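Local atomic coordinates of type VI secretion system-associated protein TagF (Pseudomonas aeruginosa PAO1, PDB entry 2QNU), a protein that is of unsettled molecular function but is probably an accessory protein of the type VI secretion system. Residues S35-R38 / A39-E43; A127-E130 / A131-A135. One frame throughout, in Å; residues are numbered along the deposited sequence.

Interaction 1 (S35-R38 / A39-E43); sequences SGMR and ASQDE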
loop_
_atom_site.group_PDB
_atom_site.type_symbol
_atom_site.label_atom_id
_atom_site.label_comp_id
_atom_site.label_asym_id
_atom_site.label_seq_id
_atom_site.Cartn_x
_atom_site.Cartn_y
_atom_site.Cartn_z
ATOM N N SER B 35 -19.158 0.765 -21.074
ATOM C CA SER B 35 -19.137 -0.703 -20.890
ATOM C C SER B 35 -19.790 -1.070 -19.581
ATOM O O SER B 35 -20.515 -2.070 -19.478
ATOM C CB SER B 35 -17.658 -1.242 -20.850
ATOM O OG SER B 35 -16.909 -0.784 -21.965
ATOM N N GLY B 36 -19.466 -0.279 -18.567
ATOM C CA GLY B 36 -19.993 -0.432 -17.226
ATOM C C GLY B 36 -21.498 -0.200 -17.190
ATOM O O GLY B 36 -22.214 -0.888 -16.457
HETATM N N MSE B 37 -21.951 0.824 -17.922
HETATM C CA MSE B 37 -23.340 1.240 -17.916
HETATM C C MSE B 37 -24.145 0.096 -18.519
HETATM O O MSE B 37 -25.063 -0.408 -17.913
HETATM C CB MSE B 37 -23.535 2.527 -18.742
HETATM C CG MSE B 37 -22.981 3.830 -18.098
HETATM SE SE MSE B 37 -24.063 4.449 -16.499
HETATM C CE MSE B 37 -25.463 5.224 -17.651
ATOM N N ARG B 38 -23.726 -0.336 -19.697
ATOM C CA ARG B 38 -24.326 -1.455 -20.421
ATOM C C ARG B 38 -24.309 -2.736 -19.586
ATOM O O ARG B 38 -25.343 -3.388 -19.459
ATOM C CB ARG B 38 -23.608 -1.590 -21.742
ATOM C CG ARG B 38 -24.153 -2.624 -22.728
ATOM C CD ARG B 38 -25.547 -2.224 -23.293
ATOM N NE ARG B 38 -26.587 -2.930 -22.545
ATOM C CZ ARG B 38 -27.742 -2.408 -22.152
ATOM N NH1 ARG B 38 -28.097 -1.152 -22.459
ATOM N NH2 ARG B 38 -28.578 -3.167 -21.459
ATOM N N ALA B 39 -23.194 -3.109 -18.967
ATOM C CA ALA B 39 -23.213 -4.338 -18.152
ATOM C C ALA B 39 -24.121 -4.211 -16.926
ATOM O O ALA B 39 -24.891 -5.109 -16.643
ATOM C CB ALA B 39 -21.806 -4.755 -17.715
ATOM N N SER B 40 -24.042 -3.088 -16.202
ATOM C CA SER B 40 -24.940 -2.851 -15.021
ATOM C C SER B 40 -26.405 -2.909 -15.465
ATOM O O SER B 40 -27.218 -3.584 -14.838
ATOM C CB SER B 40 -24.618 -1.525 -14.351
ATOM O OG SER B 40 -24.835 -0.478 -15.295
ATOM N N GLN B 41 -26.720 -2.274 -16.590
ATOM C CA GLN B 41 -28.054 -2.365 -17.177
ATOM C C GLN B 41 -28.500 -3.803 -17.478
ATOM O O GLN B 41 -29.603 -4.172 -17.140
ATOM C CB GLN B 41 -28.173 -1.470 -18.427
ATOM C CG GLN B 41 -28.193 0.027 -18.028
ATOM C CD GLN B 41 -27.957 0.999 -19.181
ATOM O OE1 GLN B 41 -27.782 0.609 -20.321
ATOM N NE2 GLN B 41 -27.926 2.296 -18.862
ATOM N N ASP B 42 -27.657 -4.606 -18.113
ATOM C CA ASP B 42 -28.022 -5.996 -18.404
ATOM C C ASP B 42 -28.243 -6.810 -17.114
ATOM O O ASP B 42 -29.127 -7.674 -17.051
ATOM C CB ASP B 42 -26.930 -6.714 -19.183
ATOM C CG ASP B 42 -26.808 -6.264 -20.587
ATOM O OD1 ASP B 42 -27.697 -5.597 -21.113
ATOM O OD2 ASP B 42 -25.787 -6.623 -21.199
ATOM N N GLU B 43 -27.389 -6.576 -16.126
ATOM C CA GLU B 43 -27.439 -7.326 -14.869
ATOM C C GLU B 43 -28.659 -6.988 -14.017
ATOM O O GLU B 43 -29.301 -7.875 -13.443
ATOM C CB GLU B 43 -26.173 -7.075 -14.050
ATOM C CG GLU B 43 -25.030 -8.056 -14.416
ATOM C CD GLU B 43 -23.604 -7.443 -14.295
ATOM O OE1 GLU B 43 -23.398 -6.453 -13.541
ATOM O OE2 GLU B 43 -22.705 -7.960 -15.013
#
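R38 reaches along helix 23-44 to D42, one turn further on, and forms a salt bridge with it. Its CB lies beside the peptide to A39 simply because A39 follows in the chain; the real contacts start further out. CG stands anti to the backbone N (chi1 -175°), and two further bends, at chi2 and chi3, swing the guanidinium over toward the next turn. R38 NE makes a weak bond with D42 OD1 at 3.2 Å, whereas R38 NH2 gives the same oxygen a short, nearly straight one of 2.6 Å (168°). OD1 lies almost in the guanidinium plane, yet R38 NH2 approaches it from above the carboxylate plane, the two groups being turned 44° apart. Q41 CB sits over one face of the guanidinium. R38 NH1 is 2.8 Å from Q41 OE1, but poorly angled for a hydrogen bond.

On the buried side, S40 OG folds back over the preceding turn, 2.6 Å from M37 O and 2.9 Å from G36 O. Behind these side chains run regular i to i+4 helical bonds, such as Q41 N to M37 O at 2.8 Å.

The charged pair thus lies on the exposed flank of helix 23-44. Its other flank packs against helix 48-53, where the selenomethionine M37 meets W48 and Y52, Q41 touches W48 and S40 OG has a weak hydrogen bond with W48 NE1, and against loops at P88 and F207.

Interaction 2 (A127-E130 / A131-A135); sequences AEVE and AFEQA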
loop_
_atom_site.group_PDB
_atom_site.type_symbol
_atom_site.label_atom_id
_atom_site.label_comp_id
_atom_site.label_asym_id
_atom_site.label_seq_id
_atom_site.Cartn_x
_atom_site.Cartn_y
_atom_site.Cartn_z
ATOM N N ALA B 127 -29.554 25.624 -12.606
ATOM C CA ALA B 127 -28.216 26.151 -12.478
ATOM C C ALA B 127 -27.776 26.542 -13.863
ATOM O O ALA B 127 -28.167 25.897 -14.833
ATOM C CB ALA B 127 -27.335 25.114 -11.910
ATOM N N GLU B 128 -27.010 27.622 -13.974
ATOM C CA GLU B 128 -26.408 27.965 -15.271
ATOM C C GLU B 128 -25.170 27.093 -15.536
ATOM O O GLU B 128 -24.202 27.080 -14.762
ATOM C CB GLU B 128 -26.118 29.467 -15.383
ATOM C CG GLU B 128 -27.423 30.283 -15.696
ATOM C CD GLU B 128 -27.177 31.773 -15.961
ATOM O OE1 GLU B 128 -28.015 32.608 -15.510
ATOM O OE2 GLU B 128 -26.158 32.116 -16.628
ATOM N N VAL B 129 -25.244 26.358 -16.639
ATOM C CA VAL B 129 -24.115 25.595 -17.166
ATOM C C VAL B 129 -22.821 26.434 -17.260
ATOM O O VAL B 129 -21.763 25.956 -16.859
ATOM C CB VAL B 129 -24.479 24.965 -18.538
ATOM C CG1 VAL B 129 -23.254 24.285 -19.182
ATOM C CG2 VAL B 129 -25.638 23.973 -18.378
ATOM N N GLU B 130 -22.925 27.671 -17.743
ATOM C CA GLU B 130 -21.771 28.599 -17.830
ATOM C C GLU B 130 -21.058 28.739 -16.481
ATOM O O GLU B 130 -19.832 28.796 -16.439
ATOM C CB GLU B 130 -22.156 30.025 -18.309
ATOM C CG GLU B 130 -23.172 30.188 -19.443
ATOM C CD GLU B 130 -23.886 31.616 -19.453
ATOM O OE1 GLU B 130 -25.154 31.676 -19.355
ATOM O OE2 GLU B 130 -23.206 32.683 -19.551
ATOM N N ALA B 131 -21.820 28.798 -15.386
ATOM C CA ALA B 131 -21.250 28.949 -14.026
ATOM C C ALA B 131 -20.501 27.692 -13.524
ATOM O O ALA B 131 -19.388 27.757 -12.914
ATOM C CB ALA B 131 -22.374 29.328 -13.045
ATOM N N PHE B 132 -21.098 26.537 -13.780
ATOM C CA PHE B 132 -20.409 25.261 -13.548
ATOM C C PHE B 132 -19.061 25.184 -14.281
ATOM O O PHE B 132 -18.048 24.928 -13.643
ATOM C CB PHE B 132 -21.286 24.111 -13.986
ATOM C CG PHE B 132 -20.608 22.779 -13.947
ATOM C CD1 PHE B 132 -20.287 22.120 -15.119
ATOM C CD2 PHE B 132 -20.303 22.183 -12.737
ATOM C CE1 PHE B 132 -19.700 20.883 -15.083
ATOM C CE2 PHE B 132 -19.676 20.948 -12.706
ATOM C CZ PHE B 132 -19.345 20.317 -13.880
ATOM N N GLU B 133 -19.060 25.466 -15.586
ATOM C CA GLU B 133 -17.830 25.378 -16.398
ATOM C C GLU B 133 -16.770 26.313 -15.864
ATOM O O GLU B 133 -15.633 25.920 -15.686
ATOM C CB GLU B 133 -18.112 25.711 -17.852
ATOM C CG GLU B 133 -19.011 24.672 -18.559
ATOM C CD GLU B 133 -19.443 25.106 -19.982
ATOM O OE1 GLU B 133 -19.463 26.343 -20.290
ATOM O OE2 GLU B 133 -19.803 24.176 -20.767
ATOM N N GLN B 134 -17.182 27.546 -15.594
ATOM C CA GLN B 134 -16.334 28.582 -14.971
ATOM C C GLN B 134 -15.778 28.130 -13.663
ATOM O O GLN B 134 -14.595 28.228 -13.437
ATOM C CB GLN B 134 -17.117 29.883 -14.781
ATOM C CG GLN B 134 -17.240 30.678 -16.092
ATOM C CD GLN B 134 -18.317 31.784 -16.071
ATOM O OE1 GLN B 134 -18.894 32.101 -15.016
ATOM N NE2 GLN B 134 -18.582 32.386 -17.244
ATOM N N ALA B 135 -16.626 27.611 -12.790
ATOM C CA ALA B 135 -16.154 27.091 -11.503
ATOM C C ALA B 135 -15.122 25.961 -11.655
ATOM O O ALA B 135 -14.108 25.972 -10.975
ATOM C CB ALA B 135 -17.337 26.640 -10.623
#
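E128 O, at the N-cap position of helix 129-137, accepts two weak bonds, a bent i to i+3 one from A131 N at 3.0 Å (N-H...O angle 128°) and the first, long i to i+4 bond from F132 N at 3.3 Å, before stronger i to i+4 bonds follow from E133 N to V129 O, at 3.0 Å, and from Q134 N to E130 O.

The side chains add mostly van der Waals contact. V129 sends CG1 against the carboxylate end of E133, 3.8 Å from E133 OE2; this branch is the one anti to the backbone N (chi1 174°), and the two side chains cross at a slant. E133, extended beyond CG, first passes its own CG 3.5 Å from V129 O. One residue along, Q134 does much the same over E130, its CG lying 3.2 Å from E130 O. A131 tucks its CB against E128 O. F132 touches this stretch through CB, 3.4 Å from V129 O, while its ring leads off into the protein, meeting F6 edge-to-face and packing on L10 and T122.

Within 127-130 itself, E128 OE2 and E130 OE1 lie 2.9 Å apart without a hydrogen bond between them. Acidic groups in a first turn generally suit the helix dipole, but two so near would probably repel unless a proton or cation intervenes. E133 has a long, weak ion pair with R19. The turn itself rests on backbone hydrogen bonds, with CH groups lying on carbonyl oxygens and on the E133 carboxylate, and no salt bridge joins 127-130 to 131-135.

How the interactions relate
Interactions 1 and 2 are both local contacts within single helices, one near the end of helix 23-44 and the other at the start of helix 129-137. Their centres are 30 Å apart and their nearest atoms about 17 Å, so they do not touch. They follow one another in the chain, and both belong to the TagF N-terminal domain. Three neighbouring strands of the antiparallel sheet, 58-62, 71-77 and 89-95, lie between them in sequence. Interaction 1 sits on the helix that packs on helix 48-53, interaction 2 on a helix set against strand 4-7, and no ligand or known active site joins the two.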